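Local coordinates for protein 2-hydroxyhepta-2,4-diene-1,7-dioate isomerase (Mycobacterium marinum, PDB 3QDF) that probably acts as a metal-dependent isomerase or hydrolase of the fumarylacetoacetate hydrolase family and binds zinc ions through acidic and histidine side chains, at residues A[90-95]-A[209-214]; A[95-100]-A[150-155]; A[119-124]-A[167-172]; A[191-196]-A[201-206]; A[248-253]-A[258-263]. All coordinates share one frame; numbering follows the deposited sequence.

Contact 1 of 5, residues A[90-95]-A[209-214]; sequences ADPVIF and MIHDVG
The backbones are closest at Pro92 and His211, whose CA atoms stand 7.3 Å apart, and a single imidazole ring spans that gap. His211 carries its CG beside its own backbone N and anti to the carbonyl carbon (chi1 -54°), which sends the ring toward the proline. Pro92 CG sits over the ring centre, 3.8 Å from the His211 centroid and almost on the ring normal, in a CH-pi contact; Pro92 CD extends the cover, 3.8 Å from His211 CE1. On the opposite face lies Ile210 CG2, nearer the rim, so that aliphatic groups sandwich the imidazole. Within the fumarylacetoacetate hydrolase domain this surface contact joins the approach to strand 94-97 with the turn before helix 213-223, where Asp212 is the N-cap and its OD1 accepts from Ala215 N. Ala90 O lies at the ring edge, in its plane, and takes a weak hydrogen bond from His211 NE2, 2.8 Å long but bent to 122° at the hydrogen. Pro92 also touches Trp219 of the helix.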
# COMPACT_ATOMS: atom_id res chain seq x y z
N ALA A 90 -18.92 -5.54 -14.52
CA ALA A 90 -18.38 -6.89 -14.22
C ALA A 90 -18.07 -7.07 -12.72
O ALA A 90 -17.74 -6.11 -12.02
CB ALA A 90 -17.12 -7.16 -15.04
N ASP A 91 -18.19 -8.30 -12.24
CA ASP A 91 -17.72 -8.67 -10.90
C ASP A 91 -16.21 -8.42 -10.69
O ASP A 91 -15.44 -8.54 -11.63
CB ASP A 91 -18.05 -10.14 -10.64
CG ASP A 91 -19.52 -10.35 -10.27
OD1 ASP A 91 -20.13 -9.47 -9.62
OD2 ASP A 91 -20.06 -11.41 -10.62
N PRO A 92 -15.79 -8.08 -9.45
CA PRO A 92 -14.35 -7.88 -9.22
C PRO A 92 -13.51 -9.12 -9.58
O PRO A 92 -13.94 -10.26 -9.37
CB PRO A 92 -14.26 -7.58 -7.72
CG PRO A 92 -15.64 -7.19 -7.31
CD PRO A 92 -16.58 -7.91 -8.22
N VAL A 93 -12.34 -8.88 -10.15
CA VAL A 93 -11.38 -9.93 -10.42
C VAL A 93 -10.28 -9.75 -9.38
O VAL A 93 -9.66 -8.69 -9.30
CB VAL A 93 -10.81 -9.84 -11.84
CG1 VAL A 93 -9.66 -10.83 -12.03
CG2 VAL A 93 -11.91 -10.13 -12.86
N ILE A 94 -10.08 -10.77 -8.56
CA ILE A 94 -9.11 -10.67 -7.48
C ILE A 94 -7.93 -11.60 -7.73
O ILE A 94 -8.03 -12.56 -8.48
CB ILE A 94 -9.75 -10.93 -6.09
CG1 ILE A 94 -10.21 -12.37 -5.94
CG2 ILE A 94 -10.93 -9.92 -5.84
CD1 ILE A 94 -10.38 -12.77 -4.48
N PHE A 95 -6.79 -11.27 -7.11
CA PHE A 95 -5.58 -12.08 -7.16
C PHE A 95 -4.78 -11.82 -5.91
O PHE A 95 -5.15 -10.96 -5.12
CB PHE A 95 -4.76 -11.81 -8.42
CG PHE A 95 -4.31 -10.37 -8.58
CD1 PHE A 95 -5.13 -9.44 -9.19
CD2 PHE A 95 -3.04 -9.96 -8.14
CE1 PHE A 95 -4.72 -8.09 -9.36
CE2 PHE A 95 -2.60 -8.63 -8.30
CZ PHE A 95 -3.44 -7.69 -8.91
N MET A 209 -13.41 4.64 -8.99
CA MET A 209 -13.41 3.19 -8.78
C MET A 209 -14.74 2.58 -9.16
O MET A 209 -15.80 3.10 -8.79
CB MET A 209 -13.06 2.82 -7.33
CG MET A 209 -11.60 3.08 -6.97
SD MET A 209 -11.26 3.09 -5.18
CE MET A 209 -11.43 1.36 -4.81
N ILE A 210 -14.68 1.48 -9.92
CA ILE A 210 -15.85 0.72 -10.33
C ILE A 210 -16.49 0.07 -9.09
O ILE A 210 -17.68 0.23 -8.84
CB ILE A 210 -15.47 -0.34 -11.44
CG1 ILE A 210 -14.95 0.38 -12.70
CG2 ILE A 210 -16.64 -1.26 -11.78
CD1 ILE A 210 -14.14 -0.52 -13.64
N HIS A 211 -15.68 -0.60 -8.29
CA HIS A 211 -16.15 -1.19 -7.03
C HIS A 211 -15.49 -0.43 -5.90
O HIS A 211 -14.26 -0.32 -5.86
CB HIS A 211 -15.74 -2.66 -6.99
CG HIS A 211 -16.21 -3.44 -8.19
ND1 HIS A 211 -17.52 -3.83 -8.35
CD2 HIS A 211 -15.55 -3.86 -9.29
CE1 HIS A 211 -17.64 -4.50 -9.49
NE2 HIS A 211 -16.46 -4.53 -10.08
N ASP A 212 -16.29 0.13 -5.01
CA ASP A 212 -15.75 0.97 -3.94
C ASP A 212 -15.16 0.10 -2.84
O ASP A 212 -15.18 -1.14 -2.94
CB ASP A 212 -16.79 2.01 -3.45
CG ASP A 212 -18.02 1.38 -2.77
OD1 ASP A 212 -17.99 0.18 -2.48
OD2 ASP A 212 -19.03 2.11 -2.52
N VAL A 213 -14.62 0.73 -1.80
CA VAL A 213 -13.97 -0.01 -0.71
C VAL A 213 -14.87 -1.06 -0.06
O VAL A 213 -14.46 -2.20 0.13
CB VAL A 213 -13.38 0.93 0.36
CG1 VAL A 213 -13.07 0.16 1.64
CG2 VAL A 213 -12.12 1.57 -0.19
N GLY A 214 -16.10 -0.68 0.27
CA GLY A 214 -17.05 -1.62 0.86
C GLY A 214 -17.36 -2.80 -0.06
O GLY A 214 -17.42 -3.94 0.39

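Contact 2 of 5, residues A[95-100]-A[150-155]; sequences FLKPNT and GNDVSA. With ZN (zinc ion), chain B.
Lys97 and Phe95 of strand 94-97 both meet the carboxylate of Asp152, a zinc ligand in the metal pocket of the fumarylacetoacetate hydrolase domain. Asp152 lies at the centre of an inverse gamma turn, where strand 144-155 is interrupted. The ionic part is a salt bridge: Lys97 NZ donates to Asp152 OD1 over 2.7 Å, meeting that oxygen nearly along its C-O bond. Bends at chi3 and chi4 (both 85°) turn the end of the lysine so that NZ reaches the carboxylate, with Lys97 CE 3.3 Å from Asp152 OD1. Lys169 O and Phe174 O take further hydrogen bonds from the same ammonium, so three oxygens grip it in this buried place. Metal coordination occupies the other oxygen, Asp152 OD2 binding zinc at 2.1 Å. With Asp152 CG anti to its backbone N (chi1 -176°), the carboxylate is directed toward strand 94-97 and the ion. In the aromatic part Phe95 and Asp152 approach from opposite directions: Phe95 CZ, at the ring edge, lies 3.4 Å from Asp152 OD2, in the ring plane, and ring and carboxylate planes differ by 25°. Just past the turn, Ser154 OG donates to Asp152 O over 2.7 Å, approaching from above the carbonyl plane.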
# COMPACT_ATOMS: atom_id res chain seq x y z
N PHE A 95 -6.79 -11.27 -7.11
CA PHE A 95 -5.58 -12.08 -7.16
C PHE A 95 -4.78 -11.82 -5.91
O PHE A 95 -5.15 -10.96 -5.12
CB PHE A 95 -4.76 -11.81 -8.42
CG PHE A 95 -4.31 -10.37 -8.58
CD1 PHE A 95 -5.13 -9.44 -9.19
CD2 PHE A 95 -3.04 -9.96 -8.14
CE1 PHE A 95 -4.72 -8.09 -9.36
CE2 PHE A 95 -2.60 -8.63 -8.30
CZ PHE A 95 -3.44 -7.69 -8.91
N LEU A 96 -3.70 -12.56 -5.71
CA LEU A 96 -2.87 -12.43 -4.53
C LEU A 96 -1.44 -12.06 -4.89
O LEU A 96 -0.92 -12.49 -5.93
CB LEU A 96 -2.88 -13.75 -3.72
CG LEU A 96 -4.20 -14.17 -3.08
CD1 LEU A 96 -4.15 -15.61 -2.64
CD2 LEU A 96 -4.48 -13.27 -1.85
N LYS A 97 -0.84 -11.25 -4.03
CA LYS A 97 0.58 -11.07 -3.99
C LYS A 97 1.08 -11.66 -2.67
O LYS A 97 0.40 -11.50 -1.65
CB LYS A 97 0.94 -9.59 -4.10
CG LYS A 97 0.68 -9.00 -5.52
CD LYS A 97 0.66 -7.45 -5.48
CE LYS A 97 2.10 -6.84 -5.60
NZ LYS A 97 2.56 -6.68 -7.05
N PRO A 98 2.25 -12.34 -2.69
CA PRO A 98 2.79 -12.95 -1.47
C PRO A 98 3.35 -11.85 -0.57
O PRO A 98 3.84 -10.85 -1.08
CB PRO A 98 3.91 -13.85 -2.01
CG PRO A 98 4.41 -13.10 -3.22
CD PRO A 98 3.18 -12.47 -3.83
N ASN A 99 3.28 -12.01 0.74
CA ASN A 99 3.81 -10.97 1.61
C ASN A 99 5.34 -10.78 1.48
O ASN A 99 5.89 -9.77 1.90
CB ASN A 99 3.35 -11.15 3.08
CG ASN A 99 3.95 -12.38 3.75
OD1 ASN A 99 4.87 -13.03 3.23
ND2 ASN A 99 3.43 -12.71 4.94
N THR A 100 6.03 -11.75 0.88
CA THR A 100 7.45 -11.60 0.55
C THR A 100 7.68 -10.53 -0.53
O THR A 100 8.82 -10.13 -0.75
CB THR A 100 8.04 -12.95 0.08
OG1 THR A 100 7.17 -13.51 -0.91
CG2 THR A 100 8.16 -13.93 1.26
N GLY A 150 -0.25 1.52 -1.99
CA GLY A 150 0.47 0.40 -2.55
C GLY A 150 0.94 0.68 -3.96
O GLY A 150 0.34 1.50 -4.69
N ASN A 151 2.04 0.02 -4.33
CA ASN A 151 2.53 0.00 -5.70
C ASN A 151 2.47 -1.44 -6.20
O ASN A 151 3.33 -2.27 -5.84
CB ASN A 151 3.97 0.55 -5.79
CG ASN A 151 4.43 0.81 -7.23
OD1 ASN A 151 3.83 0.32 -8.18
ND2 ASN A 151 5.50 1.59 -7.38
N ASP A 152 1.46 -1.73 -7.02
CA ASP A 152 1.29 -3.09 -7.56
C ASP A 152 2.25 -3.36 -8.73
O ASP A 152 1.86 -3.37 -9.92
CB ASP A 152 -0.16 -3.30 -7.98
CG ASP A 152 -0.43 -4.72 -8.46
OD1 ASP A 152 0.40 -5.61 -8.18
OD2 ASP A 152 -1.47 -4.94 -9.10
N VAL A 153 3.52 -3.57 -8.40
CA VAL A 153 4.53 -3.73 -9.46
C VAL A 153 4.27 -5.02 -10.26
O VAL A 153 3.99 -6.08 -9.68
CB VAL A 153 5.96 -3.64 -8.89
CG1 VAL A 153 6.97 -3.68 -9.99
CG2 VAL A 153 6.11 -2.34 -8.10
N SER A 154 4.34 -4.91 -11.59
CA SER A 154 3.84 -5.96 -12.48
C SER A 154 4.74 -6.15 -13.71
O SER A 154 4.93 -5.21 -14.51
CB SER A 154 2.43 -5.62 -12.96
OG SER A 154 1.58 -5.21 -11.88
N ALA A 155 5.28 -7.36 -13.85
CA ALA A 155 6.00 -7.77 -15.06
C ALA A 155 5.00 -8.14 -16.16
O ALA A 155 4.44 -9.25 -16.17
CB ALA A 155 6.92 -8.93 -14.75
ZN ZN B . -3.07 -3.61 -9.50
O HOH W 1 -4.42 -4.33 -7.82

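Contact 3 of 5, residues A[119-124]-A[167-172]; sequences HFEGEL and RAKGHD. With ZN (zinc ion), chain B; EDO (1,2-ethanediol), chain D.
A long salt bridge between Glu121 and Lys169 links strand 118-128 to the segment around the short helix 166-169, at the wall of a buried zinc pocket. Lys169 NZ is 3.6 Å from Glu121 OE1 and slightly nearer the other oxygen, yet neither approach makes a hydrogen bond; the two side chains cross at about a right angle. Each group has stronger polar partners: Ser154 OG and Asp152 OD2 hold the ammonium, and Arg156 forms a salt bridge with Glu121 OE1. The bend at the end of the lysine (chi4 -62°) turns NZ toward the site. Glu121, extended beyond CG, brings OE2 to the zinc at 2.3 Å. From two residues along the strand, Glu123 OE2 binds the same ion at 2.0 Å, while its OE1 accepts a hydrogen bond of 2.6 Å from zinc-bound water 1. A 1,2-ethanediol, probably from the crystallisation liquor, takes another metal position through O1 at 2.1 Å, and its O2 accepts from Lys169 NZ over 3.2 Å. This small diol thus bridges metal and lysine where a larger oxygen ligand could perhaps bind. With Asp152, the two glutamates complete the acidic Glu-Glu-Asp metal triad characteristic of the fumarylacetoacetate hydrolase family.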
# COMPACT_ATOMS: atom_id res chain seq x y z
N HIS A 119 5.91 -2.65 -14.96
CA HIS A 119 5.08 -1.47 -14.69
C HIS A 119 4.91 -1.20 -13.21
O HIS A 119 4.81 -2.13 -12.40
CB HIS A 119 3.68 -1.64 -15.31
CG HIS A 119 3.64 -1.45 -16.79
ND1 HIS A 119 2.47 -1.22 -17.48
CD2 HIS A 119 4.63 -1.44 -17.72
CE1 HIS A 119 2.74 -1.08 -18.77
NE2 HIS A 119 4.05 -1.22 -18.94
N PHE A 120 4.84 0.09 -12.87
CA PHE A 120 4.31 0.54 -11.59
C PHE A 120 2.78 0.52 -11.70
O PHE A 120 2.22 0.54 -12.80
CB PHE A 120 4.79 1.97 -11.28
CG PHE A 120 4.30 3.00 -12.27
CD1 PHE A 120 3.02 3.52 -12.17
CD2 PHE A 120 5.10 3.38 -13.36
CE1 PHE A 120 2.55 4.44 -13.11
CE2 PHE A 120 4.63 4.29 -14.30
CZ PHE A 120 3.36 4.82 -14.17
N GLU A 121 2.10 0.47 -10.56
CA GLU A 121 0.67 0.70 -10.51
C GLU A 121 0.38 1.31 -9.15
O GLU A 121 0.41 0.60 -8.15
CB GLU A 121 -0.15 -0.60 -10.64
CG GLU A 121 -0.04 -1.34 -11.99
CD GLU A 121 -1.04 -2.49 -12.11
OE1 GLU A 121 -1.29 -3.01 -13.23
OE2 GLU A 121 -1.61 -2.87 -11.08
N GLY A 122 0.07 2.61 -9.12
CA GLY A 122 -0.29 3.29 -7.87
C GLY A 122 -1.70 2.92 -7.47
O GLY A 122 -2.61 2.97 -8.30
N GLU A 123 -1.88 2.55 -6.19
CA GLU A 123 -3.18 2.08 -5.71
C GLU A 123 -3.45 2.48 -4.27
O GLU A 123 -2.55 2.45 -3.40
CB GLU A 123 -3.28 0.55 -5.81
CG GLU A 123 -2.80 0.01 -7.14
CD GLU A 123 -3.31 -1.37 -7.51
OE1 GLU A 123 -4.06 -2.03 -6.73
OE2 GLU A 123 -2.92 -1.80 -8.61
N LEU A 124 -4.71 2.82 -4.01
CA LEU A 124 -5.19 2.95 -2.64
C LEU A 124 -5.18 1.56 -1.98
O LEU A 124 -5.67 0.59 -2.55
CB LEU A 124 -6.60 3.54 -2.63
CG LEU A 124 -7.31 3.55 -1.27
CD1 LEU A 124 -6.73 4.68 -0.38
CD2 LEU A 124 -8.85 3.67 -1.44
N ARG A 167 2.82 -14.81 -10.98
CA ARG A 167 4.26 -14.62 -11.11
C ARG A 167 4.62 -13.17 -11.45
O ARG A 167 5.48 -12.58 -10.80
CB ARG A 167 4.86 -15.59 -12.13
CG ARG A 167 6.32 -15.25 -12.45
CD ARG A 167 6.96 -16.33 -13.32
NE ARG A 167 6.47 -16.33 -14.70
CZ ARG A 167 7.22 -16.11 -15.78
NH1 ARG A 167 8.53 -15.85 -15.66
NH2 ARG A 167 6.68 -16.18 -16.99
N ALA A 168 3.95 -12.60 -12.45
CA ALA A 168 4.18 -11.21 -12.88
C ALA A 168 4.13 -10.24 -11.71
O ALA A 168 4.91 -9.29 -11.64
CB ALA A 168 3.14 -10.80 -13.95
N LYS A 169 3.22 -10.49 -10.77
CA LYS A 169 3.00 -9.55 -9.68
C LYS A 169 3.64 -9.95 -8.33
O LYS A 169 3.50 -9.23 -7.34
CB LYS A 169 1.50 -9.29 -9.52
CG LYS A 169 0.95 -8.37 -10.61
CD LYS A 169 -0.54 -8.52 -10.76
CE LYS A 169 -1.09 -7.62 -11.84
NZ LYS A 169 -0.88 -6.17 -11.57
N GLY A 170 4.37 -11.07 -8.32
CA GLY A 170 4.74 -11.73 -7.05
C GLY A 170 6.22 -11.72 -6.70
O GLY A 170 6.62 -12.32 -5.70
N HIS A 171 7.04 -11.05 -7.52
CA HIS A 171 8.48 -10.99 -7.28
C HIS A 171 8.79 -10.26 -5.98
O HIS A 171 8.02 -9.38 -5.58
CB HIS A 171 9.19 -10.30 -8.44
CG HIS A 171 9.17 -11.10 -9.71
ND1 HIS A 171 10.16 -12.00 -10.04
CD2 HIS A 171 8.26 -11.17 -10.71
CE1 HIS A 171 9.87 -12.58 -11.19
NE2 HIS A 171 8.72 -12.09 -11.62
N ASP A 172 9.88 -10.63 -5.31
CA ASP A 172 10.30 -9.86 -4.14
C ASP A 172 10.41 -8.38 -4.53
O ASP A 172 10.88 -8.07 -5.63
CB ASP A 172 11.63 -10.38 -3.55
CG ASP A 172 11.48 -11.74 -2.87
OD1 ASP A 172 10.38 -12.35 -2.87
OD2 ASP A 172 12.50 -12.20 -2.34
ZN ZN B . -3.07 -3.61 -9.50
C1 EDO D . -4.09 -5.16 -11.73
O1 EDO D . -4.46 -3.94 -11.07
C2 EDO D . -4.17 -5.08 -13.26
O2 EDO D . -3.02 -5.73 -13.86
O HOH W 1 -4.42 -4.33 -7.82

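Contact 4 of 5, residues A[191-196]-A[201-206]; sequences ELRTEV and KQHART. With ZN (zinc ion), chain C.
Thr194 and Gln202 lie side by side on the buried face of hairpin 191-205, where Thr194 OG1 donates to Gln202 OE1 over 2.7 Å. That amide oxygen also accepts from Gly122 N, and Gln202 NE2 donates to Thr236 OG1, so both amide ends are engaged. Leu192 and Ala204 exchange two backbone bonds, Leu192 N reaching Ala204 O at 2.6 Å. Thr194 N donates to Gln202 O; its own carbonyl faces a classic beta bulge, accepting firmly from Lys201 N at 2.8 Å and only weakly from Gln202 N. On the other face, Glu191 OE1 and His203 NE2 each bind the second zinc at 2.1 Å, carboxylate and ring planes 83° apart. Arg193 NE donates in its guanidinium plane to the anti lone pair of Glu195 OE2, 3.1 Å away, while Arg193 NH1 reaches Glu191 OE2 weakly. Arg205, paired with Asp189 and Glu254, lays its guanidinium face over Glu191 N. Neutral bonds thus serve the interior face, whereas charged groups gather round the zinc on the other.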
# COMPACT_ATOMS: atom_id res chain seq x y z
N GLU A 191 -7.73 12.12 -4.35
CA GLU A 191 -6.85 12.13 -5.51
C GLU A 191 -5.72 11.12 -5.36
O GLU A 191 -5.17 10.96 -4.28
CB GLU A 191 -6.24 13.51 -5.74
CG GLU A 191 -5.40 13.50 -7.01
CD GLU A 191 -4.70 14.80 -7.27
OE1 GLU A 191 -5.35 15.70 -7.82
OE2 GLU A 191 -3.48 14.91 -6.96
N LEU A 192 -5.36 10.48 -6.47
CA LEU A 192 -4.16 9.66 -6.53
C LEU A 192 -3.27 10.12 -7.69
O LEU A 192 -3.73 10.26 -8.83
CB LEU A 192 -4.52 8.17 -6.67
CG LEU A 192 -3.45 7.10 -6.82
CD1 LEU A 192 -4.08 5.70 -6.62
CD2 LEU A 192 -2.71 7.16 -8.18
N ARG A 193 -1.99 10.33 -7.41
CA ARG A 193 -1.07 10.84 -8.41
C ARG A 193 0.20 10.03 -8.34
O ARG A 193 0.79 9.89 -7.27
CB ARG A 193 -0.78 12.32 -8.12
CG ARG A 193 -0.01 13.08 -9.21
CD ARG A 193 0.12 14.57 -8.81
NE ARG A 193 1.19 14.80 -7.83
CZ ARG A 193 1.03 15.15 -6.55
NH1 ARG A 193 -0.18 15.33 -6.03
NH2 ARG A 193 2.09 15.33 -5.79
N THR A 194 0.62 9.50 -9.48
CA THR A 194 1.89 8.77 -9.59
C THR A 194 2.90 9.52 -10.46
O THR A 194 2.59 9.99 -11.57
CB THR A 194 1.70 7.35 -10.18
OG1 THR A 194 0.71 6.64 -9.41
CG2 THR A 194 3.02 6.59 -10.16
N GLU A 195 4.13 9.61 -9.96
CA GLU A 195 5.22 10.23 -10.69
C GLU A 195 6.38 9.29 -10.87
O GLU A 195 6.69 8.49 -9.99
CB GLU A 195 5.70 11.50 -9.98
CG GLU A 195 4.65 12.58 -9.91
CD GLU A 195 5.06 13.75 -9.04
OE1 GLU A 195 6.28 13.93 -8.79
OE2 GLU A 195 4.14 14.49 -8.61
N VAL A 196 7.02 9.38 -12.03
CA VAL A 196 8.25 8.66 -12.30
C VAL A 196 9.27 9.74 -12.66
O VAL A 196 9.10 10.44 -13.67
CB VAL A 196 8.06 7.61 -13.43
CG1 VAL A 196 9.38 6.90 -13.76
CG2 VAL A 196 7.00 6.58 -13.02
N LYS A 201 2.30 10.52 -14.27
CA LYS A 201 1.88 9.41 -15.14
C LYS A 201 0.45 8.98 -14.88
O LYS A 201 -0.27 8.66 -15.82
CB LYS A 201 2.81 8.19 -14.96
CG LYS A 201 4.28 8.46 -15.26
CD LYS A 201 4.51 8.88 -16.70
CE LYS A 201 5.96 9.27 -16.93
NZ LYS A 201 6.11 9.88 -18.27
N GLN A 202 0.05 8.95 -13.61
CA GLN A 202 -1.32 8.68 -13.22
C GLN A 202 -1.82 9.89 -12.47
O GLN A 202 -1.08 10.49 -11.68
CB GLN A 202 -1.41 7.45 -12.30
CG GLN A 202 -0.83 6.20 -12.92
CD GLN A 202 -1.08 4.97 -12.07
OE1 GLN A 202 -0.45 4.78 -11.02
NE2 GLN A 202 -1.98 4.11 -12.54
N HIS A 203 -3.07 10.23 -12.71
CA HIS A 203 -3.66 11.40 -12.07
C HIS A 203 -5.16 11.22 -12.10
O HIS A 203 -5.80 11.51 -13.10
CB HIS A 203 -3.23 12.67 -12.82
CG HIS A 203 -3.35 13.93 -12.02
ND1 HIS A 203 -3.27 15.17 -12.60
CD2 HIS A 203 -3.58 14.14 -10.70
CE1 HIS A 203 -3.41 16.10 -11.67
NE2 HIS A 203 -3.60 15.51 -10.51
N ALA A 204 -5.72 10.71 -11.00
CA ALA A 204 -7.15 10.39 -10.95
C ALA A 204 -7.67 10.38 -9.52
O ALA A 204 -6.90 10.50 -8.58
CB ALA A 204 -7.42 9.04 -11.64
N ARG A 205 -8.98 10.26 -9.36
CA ARG A 205 -9.59 10.25 -8.02
C ARG A 205 -10.20 8.87 -7.76
O ARG A 205 -10.70 8.22 -8.68
CB ARG A 205 -10.64 11.35 -7.89
CG ARG A 205 -10.15 12.75 -8.27
CD ARG A 205 -11.16 13.82 -7.86
NE ARG A 205 -11.22 13.94 -6.41
CZ ARG A 205 -10.36 14.65 -5.67
NH1 ARG A 205 -10.49 14.68 -4.34
NH2 ARG A 205 -9.38 15.33 -6.25
N THR A 206 -10.15 8.44 -6.50
CA THR A 206 -10.72 7.16 -6.11
C THR A 206 -12.24 7.10 -6.33
O THR A 206 -12.82 6.02 -6.31
CB THR A 206 -10.40 6.82 -4.63
OG1 THR A 206 -10.95 7.82 -3.77
CG2 THR A 206 -8.87 6.74 -4.43
ZN ZN C . -3.86 16.79 -8.89

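Contact 5 of 5, residues A[248-253]-A[258-263]; sequences TVSITI and TLTNPV. With EDO (1,2-ethanediol), chain E.
Thr260 and Ser250 face each other as a non-hydrogen-bonded pair in the antiparallel hairpin of strands 248-253 and 257-265. From Thr260 CB, 3.4 Å from Ser250 OG, the side chain divides. Its hydroxyl lies beside the backbone N (chi1 -58°), and Thr260 OG1 shares a 2.8 Å hydrogen bond with Ser250 OG. The methyl branch, anti to that N, meets Thr248 CG2 at 3.5 Å, closer than usual for two carbons. Further along the same face the pattern recurs: Thr252 OG1 and Thr258 OG1 are hydrogen-bonded at 2.6 Å, giving two hydroxyl pairs on one face. The hydrogen-bonded pairs alternate with these: Ile251 and Leu259, between them, exchange two backbone bonds, for example Leu259 N to Ile251 O at 2.7 Å, as do Val249 and Asn261 beyond Ser250. The face bearing Val249, Ile251 and Leu259 is buried and largely apolar; Asn261, also on it, donates through ND2 to Val107 O and Gly104 O. Val249 and Ile251 pack on Asn151 of strand 144-155. In its own sheet the hairpin lies between strand 109-111, beside strand 257-265, and strand 191-196, which pairs with strand 248-253.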
# COMPACT_ATOMS: atom_id res chain seq x y z
N THR A 248 12.88 6.70 -10.02
CA THR A 248 12.19 6.80 -8.75
C THR A 248 10.70 6.97 -9.02
O THR A 248 10.30 7.80 -9.82
CB THR A 248 12.67 8.00 -7.93
OG1 THR A 248 14.09 7.89 -7.73
CG2 THR A 248 12.01 8.03 -6.58
N VAL A 249 9.89 6.18 -8.31
CA VAL A 249 8.44 6.25 -8.46
C VAL A 249 7.81 6.70 -7.15
O VAL A 249 8.10 6.15 -6.08
CB VAL A 249 7.85 4.93 -9.05
CG1 VAL A 249 8.34 3.73 -8.29
CG2 VAL A 249 6.33 4.96 -9.10
N SER A 250 6.98 7.74 -7.25
CA SER A 250 6.29 8.31 -6.10
C SER A 250 4.81 8.31 -6.36
O SER A 250 4.35 8.85 -7.37
CB SER A 250 6.74 9.75 -5.88
OG SER A 250 8.03 9.75 -5.32
N ILE A 251 4.07 7.70 -5.46
CA ILE A 251 2.61 7.69 -5.52
C ILE A 251 2.12 8.51 -4.34
O ILE A 251 2.49 8.25 -3.17
CB ILE A 251 2.06 6.23 -5.42
CG1 ILE A 251 2.69 5.33 -6.49
CG2 ILE A 251 0.54 6.18 -5.49
CD1 ILE A 251 2.91 3.85 -6.01
N THR A 252 1.29 9.51 -4.63
CA THR A 252 0.70 10.36 -3.60
C THR A 252 -0.81 10.16 -3.59
O THR A 252 -1.47 10.22 -4.64
CB THR A 252 1.02 11.87 -3.86
OG1 THR A 252 2.44 12.06 -3.80
CG2 THR A 252 0.36 12.79 -2.79
N ILE A 253 -1.35 9.90 -2.40
CA ILE A 253 -2.78 9.90 -2.22
C ILE A 253 -3.17 10.98 -1.23
O ILE A 253 -2.62 11.07 -0.14
CB ILE A 253 -3.33 8.53 -1.81
CG1 ILE A 253 -2.95 7.49 -2.87
CG2 ILE A 253 -4.89 8.60 -1.64
CD1 ILE A 253 -3.41 6.04 -2.54
N THR A 258 2.79 10.23 0.59
CA THR A 258 3.49 9.85 -0.60
C THR A 258 4.34 8.62 -0.31
O THR A 258 5.13 8.60 0.65
CB THR A 258 4.38 11.02 -1.10
OG1 THR A 258 3.52 12.12 -1.44
CG2 THR A 258 5.20 10.62 -2.34
N LEU A 259 4.16 7.60 -1.14
CA LEU A 259 5.00 6.42 -1.14
C LEU A 259 6.03 6.54 -2.27
O LEU A 259 5.64 6.61 -3.43
CB LEU A 259 4.14 5.15 -1.30
CG LEU A 259 4.84 3.79 -1.50
CD1 LEU A 259 5.69 3.41 -0.31
CD2 LEU A 259 3.79 2.72 -1.71
N THR A 260 7.32 6.53 -1.91
CA THR A 260 8.41 6.71 -2.87
C THR A 260 9.39 5.56 -2.82
O THR A 260 9.83 5.17 -1.74
CB THR A 260 9.18 8.02 -2.58
OG1 THR A 260 8.27 9.12 -2.64
CG2 THR A 260 10.31 8.24 -3.56
N ASN A 261 9.75 5.03 -3.98
CA ASN A 261 10.73 3.95 -4.08
C ASN A 261 11.66 4.11 -5.26
O ASN A 261 11.20 4.37 -6.38
CB ASN A 261 10.07 2.58 -4.21
CG ASN A 261 9.16 2.28 -3.07
OD1 ASN A 261 7.97 2.66 -3.07
ND2 ASN A 261 9.70 1.59 -2.08
N PRO A 262 12.97 3.91 -5.02
CA PRO A 262 13.87 3.84 -6.15
C PRO A 262 13.71 2.50 -6.90
O PRO A 262 13.04 1.58 -6.41
CB PRO A 262 15.26 4.00 -5.51
CG PRO A 262 15.12 3.47 -4.11
CD PRO A 262 13.64 3.63 -3.73
N VAL A 263 14.31 2.41 -8.08
CA VAL A 263 14.22 1.20 -8.91
C VAL A 263 15.65 0.82 -9.30
O VAL A 263 16.45 1.69 -9.62
CB VAL A 263 13.37 1.45 -10.16
CG1 VAL A 263 13.21 0.19 -10.96
CG2 VAL A 263 11.99 2.05 -9.78
C1 EDO E . 6.82 10.75 2.65
O1 EDO E . 7.08 9.68 3.56
C2 EDO E . 5.76 11.66 3.27
O2 EDO E . 4.44 11.39 2.77
O HOH W 2 6.54 3.34 -5.06

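Overall arrangement
Contacts 2 and 3, their centres about 4 Å apart, form the buried, ionic heart of the set: they share one zinc and water 1 and interlock through Lys169, which bonds to Ser154 and Lys97. Contact 1 lies at the surface and relies on a ring and a proline, yet shares Phe95 and strand 94-97 with contact 2. Contacts 4 and 5 are partly buried hairpins joined edge to edge by backbone bonds between strands 191-196 and 248-253. Their interior sides pack against the metal-bearing strands, Gln202 bonding to Gly122 and Ile251 packing on Asn151. On their other sides chemistry diverges: contact 4 carries charges and a second zinc, contact 5 paired hydroxyls.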